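Local structure of N-acetylglucosamine-6-phosphate deacetylase (Mycobacterium smegmatis, 6FV4) at residues B[214-219]-B[241-246]; B[177-182]-B[188-193]. The protein probably removes the acetyl group from N-acetylglucosamine-6-phosphate in a metal-dependent hydrolysis belonging to amino-sugar metabolism. The protein carries 1 engineered substitution. One frame throughout, in Å; residues are numbered along the deposited sequence.

In the fold
Both contacts are buried and apolar, with no hydrogen bond across either, and their centres lie about 12 Å apart in the same amidohydrolase barrel. Contact 2 packs helix 186-195 on strand 174-179, one of the strands of the barrel wall, through two side chains from each segment. Contact 1 is smaller: it joins two outer helices, 209-217 and 240-246, and rests on one isoleucine methyl, set against a backbone carbonyl and two side chains of the other helix. Segment 241-246 of contact 1 also meets the second subunit, whereas no other chain of the assembly touches contact 2. Helix 209-217 connects them, since Ala215 packs on Ile190 and Pro181 of contact 2.

Contact 1 of 2, residues B[214-219]-B[241-246]; sequences AAIDAG and AVALTE
Ile216 reaches across from helix 209-217 and sets its terminal methyl, CD1, into the notch between Ala243 and Leu244 on helix 240-246. The CB methyl of Ala243 lies 4.1 Å from Ile216 CD1, and the CD2 methyl of Leu244 lies 4.2 Å from the same Ile216 CD1. Seen from that methyl, the two partners stand roughly at a right angle to each other, so it is wedged between them. The floor of the notch is backbone. Ala243 O comes to 3.3 Å from Ile216 CD1 and Ala243 C to 3.7 Å from it; the C-O-CD1 angle of about 98° puts the methyl beside the carbonyl rather than beyond its oxygen. With CG1 opposite the carbonyl carbon (chi1 -63°) and CD1 carried on in an extended chain, the long branch of Ile216 points straight at this spot. Leu244 sets out across the line of approach, and one branch, CD2, turns back to meet the isoleucine. These are two of the helices that wrap the barrel of the amidohydrolase fold, and the pair meets close to the C-terminal end of helix 209-217. That end is closed by a Schellman motif, in which Gly219, at positive phi, gives its N to Ile216 O at 3.0 Å. Ala243 and Leu244 also lean on Thr212, one turn before Ile216 in helix 209-217, and Ile216 rests on Asp247 and Arg249 as well. Charge gathers at the margins: Asp217 forms a salt bridge with Arg249, and Glu246 takes a hydrogen bond from Tyr209 OH at OE1 and forms a salt bridge through OE2 with Arg267 of the second subunit.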
ATOM      1  N   ALA B 214      -8.248 -16.871   2.478  1.00 29.69           N
ATOM      2  CA  ALA B 214      -9.130 -17.910   3.014  1.00 34.92           C
ATOM      3  C   ALA B 214      -9.202 -17.838   4.532  1.00 29.23           C
ATOM      4  O   ALA B 214     -10.281 -17.973   5.110  1.00 30.57           O
ATOM      5  CB  ALA B 214      -8.661 -19.299   2.573  1.00 33.83           C
ATOM      6  N   ALA B 215      -8.062 -17.598   5.186  1.00 27.12           N
ATOM      7  CA  ALA B 215      -8.032 -17.380   6.626  1.00 28.25           C
ATOM      8  C   ALA B 215      -8.891 -16.186   7.033  1.00 30.29           C
ATOM      9  O   ALA B 215      -9.592 -16.238   8.048  1.00 27.13           O
ATOM     10  CB  ALA B 215      -6.580 -17.203   7.088  1.00 28.06           C
ATOM     11  N   ILE B 216      -8.877 -15.115   6.236  1.00 28.00           N
ATOM     12  CA  ILE B 216      -9.701 -13.943   6.532  1.00 28.04           C
ATOM     13  C   ILE B 216     -11.186 -14.267   6.378  1.00 30.57           C
ATOM     14  O   ILE B 216     -12.017 -13.845   7.197  1.00 31.94           O
ATOM     15  CB  ILE B 216      -9.273 -12.763   5.632  1.00 27.27           C
ATOM     16  CG1 ILE B 216      -7.826 -12.374   5.942  1.00 28.06           C
ATOM     17  CG2 ILE B 216     -10.219 -11.585   5.807  1.00 25.06           C
ATOM     18  CD1 ILE B 216      -7.205 -11.386   4.910  1.00 25.03           C
ATOM     19  N   ASP B 217     -11.546 -15.011   5.328  1.00 33.03           N
ATOM     20  CA  ASP B 217     -12.934 -15.428   5.143  1.00 33.26           C
ATOM     21  C   ASP B 217     -13.395 -16.359   6.267  1.00 33.69           C
ATOM     22  O   ASP B 217     -14.575 -16.354   6.630  1.00 35.66           O
ATOM     23  CB  ASP B 217     -13.093 -16.105   3.784  1.00 34.31           C
ATOM     24  CG  ASP B 217     -12.868 -15.135   2.603  1.00 43.78           C
ATOM     25  OD1 ASP B 217     -12.669 -13.919   2.835  1.00 48.04           O
ATOM     26  OD2 ASP B 217     -12.882 -15.593   1.433  1.00 48.23           O
ATOM     27  N   ALA B 218     -12.485 -17.153   6.828  1.00 31.18           N
ATOM     28  CA  ALA B 218     -12.818 -18.013   7.957  1.00 32.05           C
ATOM     29  C   ALA B 218     -12.929 -17.248   9.271  1.00 32.17           C
ATOM     30  O   ALA B 218     -13.331 -17.833  10.287  1.00 33.16           O
ATOM     31  CB  ALA B 218     -11.773 -19.124   8.083  1.00 32.13           C
ATOM     32  N   GLY B 219     -12.578 -15.965   9.290  1.00 30.63           N
ATOM     33  CA  GLY B 219     -12.788 -15.140  10.467  1.00 28.69           C
ATOM     34  C   GLY B 219     -11.558 -14.487  11.052  1.00 26.12           C
ATOM     35  O   GLY B 219     -11.676 -13.818  12.090  1.00 30.50           O
ATOM     36  N   ALA B 241       0.700 -10.147   3.450  1.00 28.51           N
ATOM     37  CA  ALA B 241       0.574  -8.730   3.784  1.00 28.74           C
ATOM     38  C   ALA B 241      -0.471  -8.033   2.921  1.00 30.55           C
ATOM     39  O   ALA B 241      -1.167  -7.123   3.402  1.00 28.22           O
ATOM     40  CB  ALA B 241       1.924  -8.016   3.635  1.00 28.34           C
ATOM     41  N   VAL B 242      -0.616  -8.459   1.665  1.00 24.64           N
ATOM     42  CA  VAL B 242      -1.535  -7.772   0.762  1.00 30.91           C
ATOM     43  C   VAL B 242      -2.969  -8.219   1.004  1.00 29.14           C
ATOM     44  O   VAL B 242      -3.886  -7.387   1.035  1.00 27.63           O
ATOM     45  CB  VAL B 242      -1.095  -7.968  -0.704  1.00 30.13           C
ATOM     46  CG1 VAL B 242      -2.183  -7.507  -1.678  1.00 29.88           C
ATOM     47  CG2 VAL B 242       0.197  -7.182  -0.952  1.00 27.84           C
ATOM     48  N   ALA B 243      -3.184  -9.532   1.213  1.00 30.56           N
ATOM     49  CA  ALA B 243      -4.496 -10.013   1.645  1.00 29.61           C
ATOM     50  C   ALA B 243      -4.936  -9.319   2.924  1.00 24.08           C
ATOM     51  O   ALA B 243      -6.101  -8.923   3.057  1.00 25.80           O
ATOM     52  CB  ALA B 243      -4.475 -11.536   1.843  1.00 30.80           C
ATOM     53  N   LEU B 244      -4.005  -9.120   3.857  1.00 24.76           N
ATOM     54  CA  LEU B 244      -4.344  -8.498   5.135  1.00 27.60           C
ATOM     55  C   LEU B 244      -4.652  -7.008   4.993  1.00 28.98           C
ATOM     56  O   LEU B 244      -5.569  -6.501   5.653  1.00 28.09           O
ATOM     57  CB  LEU B 244      -3.222  -8.732   6.149  1.00 27.70           C
ATOM     58  CG  LEU B 244      -3.103 -10.176   6.667  1.00 23.63           C
ATOM     59  CD1 LEU B 244      -1.724 -10.398   7.276  1.00 26.33           C
ATOM     60  CD2 LEU B 244      -4.191 -10.476   7.706  1.00 25.82           C
ATOM     61  N   THR B 245      -3.905  -6.278   4.145  1.00 30.96           N
ATOM     62  CA  THR B 245      -4.209  -4.862   3.973  1.00 26.95           C
ATOM     63  C   THR B 245      -5.448  -4.643   3.120  1.00 27.43           C
ATOM     64  O   THR B 245      -6.122  -3.617   3.276  1.00 28.61           O
ATOM     65  CB  THR B 245      -3.025  -4.104   3.361  1.00 26.06           C
ATOM     66  OG1 THR B 245      -2.572  -4.764   2.175  1.00 30.94           O
ATOM     67  CG2 THR B 245      -1.872  -4.012   4.346  1.00 28.72           C
ATOM     68  N   GLU B 246      -5.769  -5.599   2.248  1.00 24.54           N
ATOM     69  CA  GLU B 246      -6.864  -5.439   1.304  1.00 26.06           C
ATOM     70  C   GLU B 246      -8.228  -5.487   1.991  1.00 31.87           C
ATOM     71  O   GLU B 246      -9.139  -4.749   1.608  1.00 29.22           O
ATOM     72  CB  GLU B 246      -6.730  -6.519   0.236  1.00 30.17           C
ATOM     73  CG  GLU B 246      -7.986  -7.007  -0.427  1.00 38.68           C
ATOM     74  CD  GLU B 246      -7.678  -8.105  -1.438  1.00 37.32           C
ATOM     75  OE1 GLU B 246      -7.721  -9.299  -1.078  1.00 41.02           O
ATOM     76  OE2 GLU B 246      -7.355  -7.767  -2.592  1.00 42.74           O
TER

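Contact 2 of 2, residues B[177-182]-B[188-193]; sequences VTIAPE and AAIAQL
The first torsion of Ile179 (chi1 -65°) turns CG1 away from the carbonyl and CG2 away from the backbone N, and divides the two branches between two partners: CG1 goes to Leu193, while CG2 goes to Ile190. Leu193 is turned much the same way about its first bond (chi1 -67°), which sends its forked end down onto the strand. Ile179 and Leu193 thus meet tip to tip, Ile179 CD1 lying 4.1 Å from Leu193 CD1, with CG1 a little closer to the same methyl. Beside them Ile190 slides past Ile179 in the opposite direction, with Ile179 CG2 4.0 Å from Ile190 CG1. Val177 crosses Leu193 at about a right angle and sits against both prongs of its fork: Val177 CG2 is 3.8 Å from Leu193 CD2, and Val177 CG1 is 3.9 Å from Leu193 CD1. The interface is wholly hydrocarbon. Helical segment 188-193 runs nearly antiparallel to strand segment 177-179, at 162° between their directions, and the two axes approach to 9.8 Å, so residues 177 and 179 face successive turns of the helix. This is the first half of the beta-alpha-beta unit formed by strand 174-179, helix 186-195 and strand 199-202 in the amidohydrolase barrel. Backbone bonds from Val177 and Ile179 tie the strand to 199-202, Leu193 leans on Ile163 of helix 160-170, and Ile190 touches Ala215 of helix 209-217.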
ATOM      1  N   VAL B 177      -5.112 -15.342  19.218  1.00 23.63           N
ATOM      2  CA  VAL B 177      -4.287 -16.495  18.853  1.00 25.26           C
ATOM      3  C   VAL B 177      -3.773 -16.299  17.429  1.00 24.99           C
ATOM      4  O   VAL B 177      -4.569 -16.156  16.493  1.00 26.78           O
ATOM      5  CB  VAL B 177      -5.071 -17.812  18.962  1.00 23.70           C
ATOM      6  CG1 VAL B 177      -4.215 -19.005  18.476  1.00 21.97           C
ATOM      7  CG2 VAL B 177      -5.518 -18.041  20.405  1.00 25.97           C
ATOM      8  N   THR B 178      -2.450 -16.306  17.262  1.00 26.63           N
ATOM      9  CA  THR B 178      -1.825 -16.207  15.940  1.00 26.84           C
ATOM     10  C   THR B 178      -1.807 -17.575  15.256  1.00 29.92           C
ATOM     11  O   THR B 178      -1.368 -18.572  15.849  1.00 29.33           O
ATOM     12  CB  THR B 178      -0.402 -15.669  16.057  1.00 25.80           C
ATOM     13  OG1 THR B 178      -0.444 -14.325  16.547  1.00 27.18           O
ATOM     14  CG2 THR B 178       0.291 -15.671  14.688  1.00 28.35           C
ATOM     15  N   ILE B 179      -2.309 -17.620  14.022  1.00 26.46           N
ATOM     16  CA  ILE B 179      -2.469 -18.844  13.242  1.00 27.63           C
ATOM     17  C   ILE B 179      -1.734 -18.660  11.919  1.00 31.87           C
ATOM     18  O   ILE B 179      -1.982 -17.684  11.203  1.00 30.89           O
ATOM     19  CB  ILE B 179      -3.957 -19.160  12.997  1.00 26.21           C
ATOM     20  CG1 ILE B 179      -4.665 -19.457  14.315  1.00 27.28           C
ATOM     21  CG2 ILE B 179      -4.135 -20.362  12.067  1.00 30.06           C
ATOM     22  CD1 ILE B 179      -4.113 -20.692  14.977  1.00 25.35           C
ATOM     23  N   ALA B 180      -0.837 -19.591  11.594  1.00 29.80           N
ATOM     24  CA  ALA B 180      -0.264 -19.649  10.255  1.00 31.90           C
ATOM     25  C   ALA B 180      -1.255 -20.347   9.329  1.00 36.84           C
ATOM     26  O   ALA B 180      -1.583 -21.517   9.562  1.00 31.57           O
ATOM     27  CB  ALA B 180       1.076 -20.384  10.262  1.00 32.43           C
ATOM     28  N   PRO B 181      -1.764 -19.672   8.287  1.00 33.79           N
ATOM     29  CA  PRO B 181      -2.917 -20.209   7.540  1.00 33.23           C
ATOM     30  C   PRO B 181      -2.637 -21.438   6.681  1.00 33.78           C
ATOM     31  O   PRO B 181      -3.604 -22.009   6.160  1.00 36.77           O
ATOM     32  CB  PRO B 181      -3.341 -19.026   6.654  1.00 35.29           C
ATOM     33  CG  PRO B 181      -2.807 -17.828   7.317  1.00 33.21           C
ATOM     34  CD  PRO B 181      -1.524 -18.253   7.966  1.00 34.88           C
ATOM     35  N   GLU B 182      -1.382 -21.861   6.498  1.00 35.53           N
ATOM     36  CA  GLU B 182      -1.088 -22.953   5.577  1.00 37.22           C
ATOM     37  C   GLU B 182      -0.958 -24.314   6.255  1.00 38.14           C
ATOM     38  O   GLU B 182      -0.888 -25.327   5.550  1.00 35.17           O
ATOM     39  CB  GLU B 182       0.188 -22.655   4.771  1.00 36.10           C
ATOM     40  CG  GLU B 182       1.499 -22.769   5.541  1.00 38.15           C
ATOM     41  CD  GLU B 182       1.856 -21.496   6.290  1.00 35.94           C
ATOM     42  OE1 GLU B 182       0.926 -20.795   6.754  1.00 41.46           O
ATOM     43  OE2 GLU B 182       3.061 -21.202   6.432  1.00 36.34           O
ATOM     44  N   ALA B 188     -10.010 -24.558  10.000  1.00 31.84           N
ATOM     45  CA  ALA B 188     -10.908 -25.028  11.050  1.00 33.68           C
ATOM     46  C   ALA B 188     -10.568 -24.384  12.390  1.00 30.46           C
ATOM     47  O   ALA B 188     -11.468 -23.987  13.143  1.00 33.26           O
ATOM     48  CB  ALA B 188     -10.852 -26.558  11.149  1.00 35.57           C
ATOM     49  N   ALA B 189      -9.276 -24.255  12.701  1.00 28.28           N
ATOM     50  CA  ALA B 189      -8.885 -23.645  13.971  1.00 31.22           C
ATOM     51  C   ALA B 189      -9.368 -22.204  14.063  1.00 31.82           C
ATOM     52  O   ALA B 189      -9.859 -21.767  15.108  1.00 29.02           O
ATOM     53  CB  ALA B 189      -7.369 -23.720  14.145  1.00 31.96           C
ATOM     54  N   ILE B 190      -9.254 -21.451  12.966  1.00 27.81           N
ATOM     55  CA  ILE B 190      -9.750 -20.079  12.953  1.00 25.24           C
ATOM     56  C   ILE B 190     -11.246 -20.047  13.231  1.00 25.87           C
ATOM     57  O   ILE B 190     -11.734 -19.188  13.968  1.00 28.02           O
ATOM     58  CB  ILE B 190      -9.419 -19.403  11.604  1.00 25.47           C
ATOM     59  CG1 ILE B 190      -7.905 -19.183  11.488  1.00 28.46           C
ATOM     60  CG2 ILE B 190     -10.208 -18.107  11.469  1.00 23.95           C
ATOM     61  CD1 ILE B 190      -7.412 -18.903  10.080  1.00 28.97           C
ATOM     62  N   ALA B 191     -12.002 -20.955  12.620  1.00 27.92           N
ATOM     63  CA  ALA B 191     -13.433 -20.996  12.895  1.00 34.20           C
ATOM     64  C   ALA B 191     -13.689 -21.347  14.354  1.00 33.61           C
ATOM     65  O   ALA B 191     -14.592 -20.789  14.989  1.00 35.04           O
ATOM     66  CB  ALA B 191     -14.127 -21.999  11.970  1.00 35.90           C
ATOM     67  N   GLN B 192     -12.875 -22.247  14.905  1.00 30.09           N
ATOM     68  CA  GLN B 192     -13.027 -22.654  16.301  1.00 33.25           C
ATOM     69  C   GLN B 192     -12.750 -21.488  17.242  1.00 33.84           C
ATOM     70  O   GLN B 192     -13.481 -21.276  18.219  1.00 32.26           O
ATOM     71  CB  GLN B 192     -12.081 -23.821  16.596  1.00 32.98           C
ATOM     72  CG  GLN B 192     -12.415 -24.629  17.845  1.00 34.81           C
ATOM     73  CD  GLN B 192     -11.288 -25.576  18.223  1.00 36.84           C
ATOM     74  OE1 GLN B 192     -10.345 -25.781  17.449  1.00 35.89           O
ATOM     75  NE2 GLN B 192     -11.369 -26.145  19.421  1.00 37.89           N
ATOM     76  N   LEU B 193     -11.709 -20.704  16.944  1.00 33.51           N
ATOM     77  CA  LEU B 193     -11.353 -19.576  17.799  1.00 30.69           C
ATOM     78  C   LEU B 193     -12.436 -18.511  17.799  1.00 28.78           C
ATOM     79  O   LEU B 193     -12.802 -17.995  18.858  1.00 30.82           O
ATOM     80  CB  LEU B 193     -10.012 -18.996  17.347  1.00 30.95           C
ATOM     81  CG  LEU B 193      -8.888 -19.991  17.607  1.00 28.91           C
ATOM     82  CD1 LEU B 193      -7.686 -19.681  16.718  1.00 30.39           C
ATOM     83  CD2 LEU B 193      -8.508 -20.006  19.085  1.00 22.36           C
TER